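Local coordinates for immunity 23 family protein (Burkholderia dolosa AU0158, PDB 5FFP) that probably protects its own cell by binding and neutralising the toxin delivered in contact-dependent growth inhibition, at residues 108-112 / 124-128; 79-83 / 94-98; 71-77 / 130-136. All blocks are in the same frame, centred on the assembly; numbering follows the deposited sequence.

Contact 1. Residues 108-112 / 124-128; sequences EGYYI and IYGFK
Tyr110, Tyr111 and Ile112 pair with Phe127, Gly126 and Tyr125 in the antiparallel beta hairpin of strands 110-117 and 120-127. Three backbone hydrogen bonds hold the open end of this hairpin. Tyr111 and Gly126 exchange two of them, Tyr111 N to Gly126 O and Gly126 N to Tyr111 O, each 3.2 Å; beyond the last ladder pair, Lys128 N gives a shorter one to Gly109 O (2.8 Å). Gly109, with positive phi (118°), is the C-prime residue of the Schellman motif that ends helix 103-108, one residue before the strand begins. On the face bearing Tyr110, Ile112, Tyr125 and Phe127, the one ring pair is edge-to-face: Phe127 turns its edge to the Tyr110 face, centroids 5.4 Å apart and planes at 57°. With CG anti to the backbone N (chi1 179°), Phe127 is carried back over the helix end, where its CE1 lies 3.3 Å from Glu108 O. Aliphatic contact continues the row, Ile112 CG1 against Tyr125 CB, and Val38 of strand 36-44 touches Tyr110 and Ile112. On the reverse face Tyr111 packs on Tyr76, and its OH bonds to Gly90 O of the second subunit. Lys128 CG sits 3.5 Å above the Phe127 ring, over its centre.

Contact 2. Residues 79-83 / 94-98; sequences LCNRA and NDFTH
Arg82 and Asp95 lie side by side with their side chains pointing the same way, and together with Ala83 they make up most of the buried surface. Asp95 N donates to Arg82 O over 2.9 Å, from above the carbonyl plane and with a bent N-H...O angle of 132°. Alongside, the extended Arg82 chain brings its CD to 3.5 Å from Asp95 OD2, so the carboxylate rests on aliphatic carbon. The charged ends stop short of a salt bridge, with Arg82 NH1 4.4 Å from Asp95 OD2; Arg82 NE instead forms one with Glu78, a helical turn earlier. Asp95 OD1 closes an Asx turn by accepting from Thr97 N, nearly along the C-O axis, and also takes the Thr97 hydroxyl from above the carboxylate plane. This double grip fixes the carboxylate as the loop following helix 72-83 doubles back past the last turn of that helix. Ala83 fills the other flank: its CB meets the edge of the Phe96 ring, 3.7 Å from Phe96 CE1, while Ala83 CA makes a C-H...O contact with Asp95 O (3.3 Å). Asn94 CB closes on Ala83 O, and its amide oxygen OD1 bonds to Asn94 N of the second subunit. The Leu79 side chain crosses that of His98 at about a right angle, with Leu79 CD2 3.8 Å from His98 CB; His98 ND1 bonds to Leu114 O of strand 110-117.

Contact 3. Residues 71-77 / 130-136; sequences SPEDAYR and NSREAGE
The Tyr76 ring leans obliquely against Ser131, Tyr76 CD2 lying 3.8 Å from Ser131 CA, and against the Ala134 methyl; the same methyl touches Tyr76 CB. A chi1 near 180° swings this ring off helix 72-83 toward the loop, where its OH has Lys128 as partner. The Arg77 guanidinium takes Ser131 CB at its edge, 3.9 Å from Arg77 NH1, while Ser131 OG sits by Arg77 CB. A third flat group, the guanidinium of Arg132, meets the Glu73 carboxylate in a salt bridge through NH1 and OE2, although the modelled separation is too short for its detail to be trusted. Glu73 CA makes a C-H...O contact with Ser131 O (3.3 Å). Ser131 opens the type I turn ending at Ala134, which brings the loop over the first helical turn and leads into strand 135-140. There the Pro72 ring lies across the Glu136 side chain. Glu136 OE2 pairs with Lys122, while OE1 comes to the start of the helix, where Ser71 is the N-cap. An apolar centre of Tyr76 and Ala134 is thus bordered by charge; the Lys122 salt bridge, perhaps aided by the nearby helix N-terminus, would favour the ionised form of Glu136.

Helix 72-83 ties contacts 2 and 3 together: its first turns meet the loop before strand 135-140, and its last turn meets the loop 94-98, with the two contact centres about 14 Å apart. Contact 1 lies about 10 Å from contact 3 and about 12 Å from contact 2, centre to centre. Contacts 1 and 3 touch directly. Tyr125 O and Gly135 N, 2.9 Å apart, continue the three-stranded sheet from strand 120-127 to strand 135-140, and Tyr76 OH makes a probable hydrogen bond to Lys128 O (2.5 Å). Contacts 1 and 2 do not touch, their nearest atoms being about 4 Å apart, yet both reach the second subunit, whereas contact 3 does not.

Contact 1. Residues 108-112 / 124-128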
loop_
_atom_site.group_PDB
_atom_site.type_symbol
_atom_site.label_atom_id
_atom_site.label_comp_id
_atom_site.label_asym_id
_atom_site.label_seq_id
_atom_site.Cartn_x
_atom_site.Cartn_y
_atom_site.Cartn_z
ATOM N N GLU A 108 16.803 -0.460 6.592
ATOM C CA GLU A 108 17.227 -0.426 7.986
ATOM C C GLU A 108 16.136 0.128 8.902
ATOM O O GLU A 108 16.118 -0.163 10.091
ATOM C CB GLU A 108 18.465 0.439 8.146
ATOM C CG GLU A 108 19.740 -0.264 7.773
ATOM C CD GLU A 108 20.926 0.491 8.302
ATOM O OE1 GLU A 108 20.790 1.730 8.461
ATOM O OE2 GLU A 108 21.980 -0.147 8.553
ATOM N N GLY A 109 15.264 0.969 8.367
ATOM C CA GLY A 109 14.192 1.543 9.163
ATOM C C GLY A 109 14.214 3.039 9.296
ATOM O O GLY A 109 13.587 3.586 10.205
ATOM N N TYR A 110 14.935 3.713 8.410
ATOM C CA TYR A 110 14.928 5.165 8.396
ATOM C C TYR A 110 13.938 5.567 7.352
ATOM O O TYR A 110 14.090 5.257 6.179
ATOM C CB TYR A 110 16.303 5.727 8.098
ATOM C CG TYR A 110 17.345 5.463 9.186
ATOM C CD1 TYR A 110 17.396 6.246 10.335
ATOM C CD2 TYR A 110 18.320 4.466 9.035
ATOM C CE1 TYR A 110 18.362 6.030 11.312
ATOM C CE2 TYR A 110 19.299 4.240 10.009
ATOM C CZ TYR A 110 19.315 5.015 11.143
ATOM O OH TYR A 110 20.267 4.799 12.122
ATOM N N TYR A 111 12.892 6.246 7.795
ATOM C CA TYR A 111 11.851 6.717 6.902
ATOM C C TYR A 111 11.977 8.215 6.821
ATOM O O TYR A 111 11.929 8.905 7.836
ATOM C CB TYR A 111 10.489 6.257 7.409
ATOM C CG TYR A 111 10.328 4.751 7.211
ATOM C CD1 TYR A 111 10.056 4.231 5.950
ATOM C CD2 TYR A 111 10.518 3.860 8.260
ATOM C CE1 TYR A 111 9.960 2.866 5.745
ATOM C CE2 TYR A 111 10.410 2.486 8.061
ATOM C CZ TYR A 111 10.129 1.997 6.798
ATOM O OH TYR A 111 10.010 0.636 6.569
ATOM N N ILE A 112 12.178 8.712 5.608
ATOM C CA ILE A 112 12.552 10.094 5.415
ATOM C C ILE A 112 11.663 10.673 4.354
ATOM O O ILE A 112 11.634 10.167 3.230
ATOM C CB ILE A 112 14.021 10.189 4.983
ATOM C CG1 ILE A 112 14.925 9.652 6.103
ATOM C CG2 ILE A 112 14.387 11.634 4.660
ATOM C CD1 ILE A 112 16.268 9.206 5.597
ATOM N N ILE A 124 11.441 15.256 6.781
ATOM C CA ILE A 124 10.904 14.808 8.051
ATOM C C ILE A 124 11.308 13.346 8.166
ATOM O O ILE A 124 10.945 12.537 7.327
ATOM C CB ILE A 124 9.361 14.965 8.075
ATOM C CG1 ILE A 124 8.994 16.415 7.726
ATOM C CG2 ILE A 124 8.774 14.514 9.422
ATOM C CD1 ILE A 124 7.540 16.798 7.953
ATOM N N TYR A 125 12.043 13.022 9.213
ATOM C CA TYR A 125 12.690 11.735 9.345
ATOM C C TYR A 125 12.507 11.203 10.749
ATOM O O TYR A 125 12.295 11.956 11.714
ATOM C CB TYR A 125 14.180 11.890 9.079
ATOM C CG TYR A 125 14.866 12.858 10.041
ATOM C CD1 TYR A 125 15.355 12.411 11.271
ATOM C CD2 TYR A 125 15.021 14.212 9.723
ATOM C CE1 TYR A 125 15.956 13.274 12.153
ATOM C CE2 TYR A 125 15.639 15.083 10.611
ATOM C CZ TYR A 125 16.085 14.610 11.827
ATOM O OH TYR A 125 16.699 15.434 12.734
ATOM N N GLY A 126 12.587 9.891 10.855
ATOM C CA GLY A 126 12.616 9.198 12.139
ATOM C C GLY A 126 12.992 7.748 11.893
ATOM O O GLY A 126 13.214 7.342 10.758
ATOM N N PHE A 127 13.067 6.971 12.960
ATOM C CA PHE A 127 13.413 5.560 12.868
ATOM C C PHE A 127 12.185 4.725 13.240
ATOM O O PHE A 127 11.680 4.838 14.351
ATOM C CB PHE A 127 14.585 5.252 13.805
ATOM C CG PHE A 127 15.007 3.801 13.800
ATOM C CD1 PHE A 127 15.623 3.249 12.687
ATOM C CD2 PHE A 127 14.794 2.990 14.912
ATOM C CE1 PHE A 127 16.014 1.919 12.686
ATOM C CE2 PHE A 127 15.183 1.661 14.917
ATOM C CZ PHE A 127 15.796 1.124 13.805
ATOM N N LYS A 128 11.698 3.917 12.296
ATOM C CA LYS A 128 10.613 2.954 12.549
ATOM C C LYS A 128 9.361 3.654 13.074
ATOM O O LYS A 128 8.928 4.642 12.471
ATOM C CB LYS A 128 11.076 1.853 13.504
ATOM C CG LYS A 128 12.249 1.018 12.996
ATOM C CD LYS A 128 11.803 -0.294 12.367
ATOM C CE LYS A 128 12.978 -1.241 12.201
ATOM N NZ LYS A 128 12.524 -2.636 11.931
#

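Contact 2. Residues 79-83 / 94-98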
loop_
_atom_site.group_PDB
_atom_site.type_symbol
_atom_site.label_atom_id
_atom_site.label_comp_id
_atom_site.label_asym_id
_atom_site.label_seq_id
_atom_site.Cartn_x
_atom_site.Cartn_y
_atom_site.Cartn_z
ATOM N N LEU A 79 2.587 10.334 8.183
ATOM C CA LEU A 79 3.212 9.922 6.928
ATOM C C LEU A 79 3.442 8.415 6.898
ATOM O O LEU A 79 3.332 7.772 5.847
ATOM C CB LEU A 79 4.524 10.671 6.745
ATOM C CG LEU A 79 4.319 12.127 6.317
ATOM C CD1 LEU A 79 5.532 12.968 6.691
ATOM C CD2 LEU A 79 4.040 12.195 4.823
ATOM N N CYS A 80 3.781 7.877 8.073
ATOM C CA CYS A 80 3.884 6.444 8.303
ATOM C C CYS A 80 2.499 5.773 8.266
ATOM O O CYS A 80 2.385 4.608 7.906
ATOM C CB CYS A 80 4.581 6.183 9.643
ATOM S SG CYS A 80 6.317 6.701 9.675
ATOM N N ASN A 81 1.457 6.502 8.661
ATOM C CA ASN A 81 0.084 6.050 8.454
ATOM C C ASN A 81 -0.258 5.892 6.989
ATOM O O ASN A 81 -0.883 4.918 6.611
ATOM C CB ASN A 81 -0.926 7.012 9.066
ATOM C CG ASN A 81 -1.495 6.503 10.360
ATOM O OD1 ASN A 81 -2.656 6.087 10.417
ATOM N ND2 ASN A 81 -0.674 6.497 11.404
ATOM N N ARG A 82 0.137 6.862 6.173
ATOM C CA ARG A 82 -0.185 6.835 4.752
ATOM C C ARG A 82 0.554 5.731 4.031
ATOM O O ARG A 82 0.003 5.099 3.127
ATOM C CB ARG A 82 0.146 8.170 4.098
ATOM C CG ARG A 82 -0.826 9.275 4.452
ATOM C CD ARG A 82 -0.499 10.580 3.727
ATOM N NE ARG A 82 -1.184 11.714 4.353
ATOM C CZ ARG A 82 -1.157 12.968 3.922
ATOM N NH1 ARG A 82 -0.481 13.295 2.828
ATOM N NH2 ARG A 82 -1.811 13.898 4.594
ATOM N N ALA A 83 1.800 5.518 4.441
ATOM C CA ALA A 83 2.681 4.567 3.816
ATOM C C ALA A 83 2.335 3.138 4.196
ATOM O O ALA A 83 2.515 2.214 3.398
ATOM C CB ALA A 83 4.110 4.874 4.223
ATOM N N ASN A 94 -1.737 2.175 -0.326
ATOM C CA ASN A 94 -0.617 2.817 0.362
ATOM C C ASN A 94 -0.102 4.036 -0.416
ATOM O O ASN A 94 -0.351 4.172 -1.621
ATOM C CB ASN A 94 0.521 1.809 0.650
ATOM C CG ASN A 94 1.247 1.339 -0.604
ATOM O OD1 ASN A 94 2.050 0.427 -0.547
ATOM N ND2 ASN A 94 0.979 1.964 -1.731
ATOM N N ASP A 95 0.629 4.897 0.278
ATOM C CA ASP A 95 1.054 6.178 -0.273
ATOM C C ASP A 95 2.529 6.388 0.039
ATOM O O ASP A 95 2.906 6.499 1.203
ATOM C CB ASP A 95 0.173 7.283 0.332
ATOM C CG ASP A 95 0.697 8.697 0.089
ATOM O OD1 ASP A 95 1.848 8.863 -0.382
ATOM O OD2 ASP A 95 -0.051 9.651 0.396
ATOM N N PHE A 96 3.355 6.394 -1.007
ATOM C CA PHE A 96 4.794 6.654 -0.881
ATOM C C PHE A 96 5.204 7.973 -1.537
ATOM O O PHE A 96 6.362 8.176 -1.876
ATOM C CB PHE A 96 5.609 5.509 -1.511
ATOM C CG PHE A 96 5.526 4.199 -0.775
ATOM C CD1 PHE A 96 5.027 4.109 0.527
ATOM C CD2 PHE A 96 6.004 3.041 -1.388
ATOM C CE1 PHE A 96 4.972 2.887 1.185
ATOM C CE2 PHE A 96 5.962 1.811 -0.730
ATOM C CZ PHE A 96 5.439 1.735 0.560
ATOM N N THR A 97 4.256 8.875 -1.693
ATOM C CA THR A 97 4.489 10.115 -2.423
ATOM C C THR A 97 5.633 10.916 -1.802
ATOM O O THR A 97 6.502 11.427 -2.496
ATOM C CB THR A 97 3.219 10.965 -2.378
ATOM O OG1 THR A 97 2.085 10.120 -2.556
ATOM C CG2 THR A 97 3.218 12.017 -3.467
ATOM N N HIS A 98 5.620 10.981 -0.478
ATOM C CA HIS A 98 6.520 11.830 0.268
ATOM C C HIS A 98 7.804 11.125 0.706
ATOM O O HIS A 98 8.751 11.775 1.128
ATOM C CB HIS A 98 5.777 12.386 1.473
ATOM C CG HIS A 98 4.735 13.378 1.103
ATOM N ND1 HIS A 98 5.038 14.678 0.784
ATOM C CD2 HIS A 98 3.402 13.252 0.948
ATOM C CE1 HIS A 98 3.928 15.320 0.469
ATOM N NE2 HIS A 98 2.922 14.473 0.556
#

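Contact 3. Residues 71-77 / 130-136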
loop_
_atom_site.group_PDB
_atom_site.type_symbol
_atom_site.label_atom_id
_atom_site.label_comp_id
_atom_site.label_asym_id
_atom_site.label_seq_id
_atom_site.Cartn_x
_atom_site.Cartn_y
_atom_site.Cartn_z
ATOM N N SER A 71 3.600 19.445 13.952
ATOM C CA SER A 71 4.789 18.962 14.635
ATOM C C SER A 71 5.528 17.927 13.782
ATOM O O SER A 71 4.897 17.245 12.965
ATOM C CB SER A 71 4.386 18.339 15.980
ATOM O OG SER A 71 5.486 17.733 16.637
ATOM N N PRO A 72 6.868 17.814 13.950
ATOM C CA PRO A 72 7.612 16.704 13.338
ATOM C C PRO A 72 7.090 15.355 13.808
ATOM O O PRO A 72 6.912 14.437 12.992
ATOM C CB PRO A 72 9.049 16.905 13.843
ATOM C CG PRO A 72 8.969 17.910 14.949
ATOM C CD PRO A 72 7.756 18.742 14.679
ATOM N N GLU A 73 6.835 15.252 15.114
ATOM C CA GLU A 73 6.259 14.051 15.757
ATOM C C GLU A 73 4.933 13.594 15.133
ATOM O O GLU A 73 4.749 12.422 14.816
ATOM C CB GLU A 73 6.079 14.334 17.260
ATOM C CG GLU A 73 5.358 13.276 18.094
ATOM C CD GLU A 73 5.431 13.577 19.594
ATOM O OE1 GLU A 73 6.506 13.998 20.098
ATOM O OE2 GLU A 73 4.403 13.390 20.284
ATOM N N ASP A 74 4.023 14.535 14.937
ATOM C CA ASP A 74 2.711 14.211 14.389
ATOM C C ASP A 74 2.792 13.950 12.890
ATOM O O ASP A 74 2.176 13.013 12.396
ATOM C CB ASP A 74 1.699 15.325 14.692
ATOM C CG ASP A 74 1.440 15.490 16.182
ATOM O OD1 ASP A 74 2.369 15.286 16.987
ATOM O OD2 ASP A 74 0.307 15.832 16.556
ATOM N N ALA A 75 3.558 14.765 12.169
ATOM C CA ALA A 75 3.716 14.591 10.718
ATOM C C ALA A 75 4.302 13.206 10.361
ATOM O O ALA A 75 3.784 12.505 9.487
ATOM C CB ALA A 75 4.582 15.701 10.141
ATOM N N TYR A 76 5.371 12.822 11.049
ATOM C CA TYR A 76 5.991 11.514 10.830
ATOM C C TYR A 76 5.028 10.347 11.076
ATOM O O TYR A 76 5.080 9.348 10.371
ATOM C CB TYR A 76 7.215 11.363 11.726
ATOM C CG TYR A 76 7.965 10.057 11.557
ATOM C CD1 TYR A 76 8.761 9.833 10.445
ATOM C CD2 TYR A 76 7.887 9.061 12.518
ATOM C CE1 TYR A 76 9.458 8.646 10.292
ATOM C CE2 TYR A 76 8.571 7.872 12.376
ATOM C CZ TYR A 76 9.348 7.664 11.259
ATOM O OH TYR A 76 10.044 6.485 11.114
ATOM N N ARG A 77 4.163 10.483 12.074
ATOM C CA ARG A 77 3.153 9.468 12.369
ATOM C C ARG A 77 2.114 9.414 11.269
ATOM O O ARG A 77 1.707 8.344 10.853
ATOM C CB ARG A 77 2.456 9.767 13.693
ATOM C CG ARG A 77 1.498 8.674 14.140
ATOM C CD ARG A 77 1.204 8.755 15.636
ATOM N NE ARG A 77 0.613 10.044 16.008
ATOM C CZ ARG A 77 1.217 11.018 16.695
ATOM N NH1 ARG A 77 2.472 10.885 17.123
ATOM N NH2 ARG A 77 0.556 12.140 16.960
ATOM N N ASN A 130 9.053 5.141 16.044
ATOM C CA ASN A 130 9.424 6.107 17.072
ATOM C C ASN A 130 9.088 7.556 16.667
ATOM O O ASN A 130 9.966 8.348 16.345
ATOM C CB ASN A 130 10.906 5.948 17.393
ATOM C CG ASN A 130 11.323 6.728 18.632
ATOM O OD1 ASN A 130 10.639 7.663 19.060
ATOM N ND2 ASN A 130 12.453 6.337 19.222
ATOM N N SER A 131 7.806 7.901 16.708
ATOM C CA SER A 131 7.346 9.238 16.314
ATOM C C SER A 131 7.780 10.340 17.294
ATOM O O SER A 131 7.965 11.479 16.890
ATOM C CB SER A 131 5.822 9.240 16.148
ATOM O OG SER A 131 5.386 8.160 15.324
ATOM N N ARG A 132 7.954 9.990 18.568
ATOM C CA ARG A 132 8.496 10.912 19.579
ATOM C C ARG A 132 9.869 11.496 19.197
ATOM O O ARG A 132 10.058 12.715 19.226
ATOM C CB ARG A 132 8.615 10.181 20.929
ATOM C CG ARG A 132 7.322 10.183 21.764
ATOM C CD ARG A 132 7.157 11.463 22.588
ATOM N NE ARG A 132 5.967 11.537 23.451
ATOM C CZ ARG A 132 4.690 11.561 23.048
ATOM N NH1 ARG A 132 4.372 11.466 21.760
ATOM N NH2 ARG A 132 3.717 11.650 23.948
ATOM N N GLU A 133 10.798 10.618 18.815
ATOM C CA GLU A 133 12.161 10.994 18.446
ATOM C C GLU A 133 12.262 11.445 16.972
ATOM O O GLU A 133 13.353 11.471 16.424
ATOM C CB GLU A 133 13.112 9.779 18.635
ATOM C CG GLU A 133 14.600 10.072 18.805
ATOM C CD GLU A 133 15.541 8.893 18.438
ATOM O OE1 GLU A 133 16.206 8.284 19.329
ATOM O OE2 GLU A 133 15.630 8.577 17.227
ATOM N N ALA A 134 11.165 11.796 16.309
ATOM C CA ALA A 134 11.250 12.245 14.915
ATOM C C ALA A 134 11.969 13.586 14.858
ATOM O O ALA A 134 12.252 14.183 15.907
ATOM C CB ALA A 134 9.858 12.366 14.314
ATOM N N GLY A 135 12.284 14.065 13.661
ATOM C CA GLY A 135 12.879 15.391 13.514
ATOM C C GLY A 135 12.718 15.885 12.101
ATOM O O GLY A 135 12.200 15.178 11.269
ATOM N N GLU A 136 13.159 17.106 11.826
ATOM C CA GLU A 136 13.057 17.648 10.486
ATOM C C GLU A 136 14.020 18.772 10.321
ATOM O O GLU A 136 14.487 19.346 11.312
ATOM C CB GLU A 136 11.644 18.194 10.211
ATOM C CG GLU A 136 11.268 19.445 10.998
ATOM C CD GLU A 136 9.762 19.731 11.041
ATOM O OE1 GLU A 136 8.972 18.805 11.334
ATOM O OE2 GLU A 136 9.364 20.903 10.787
#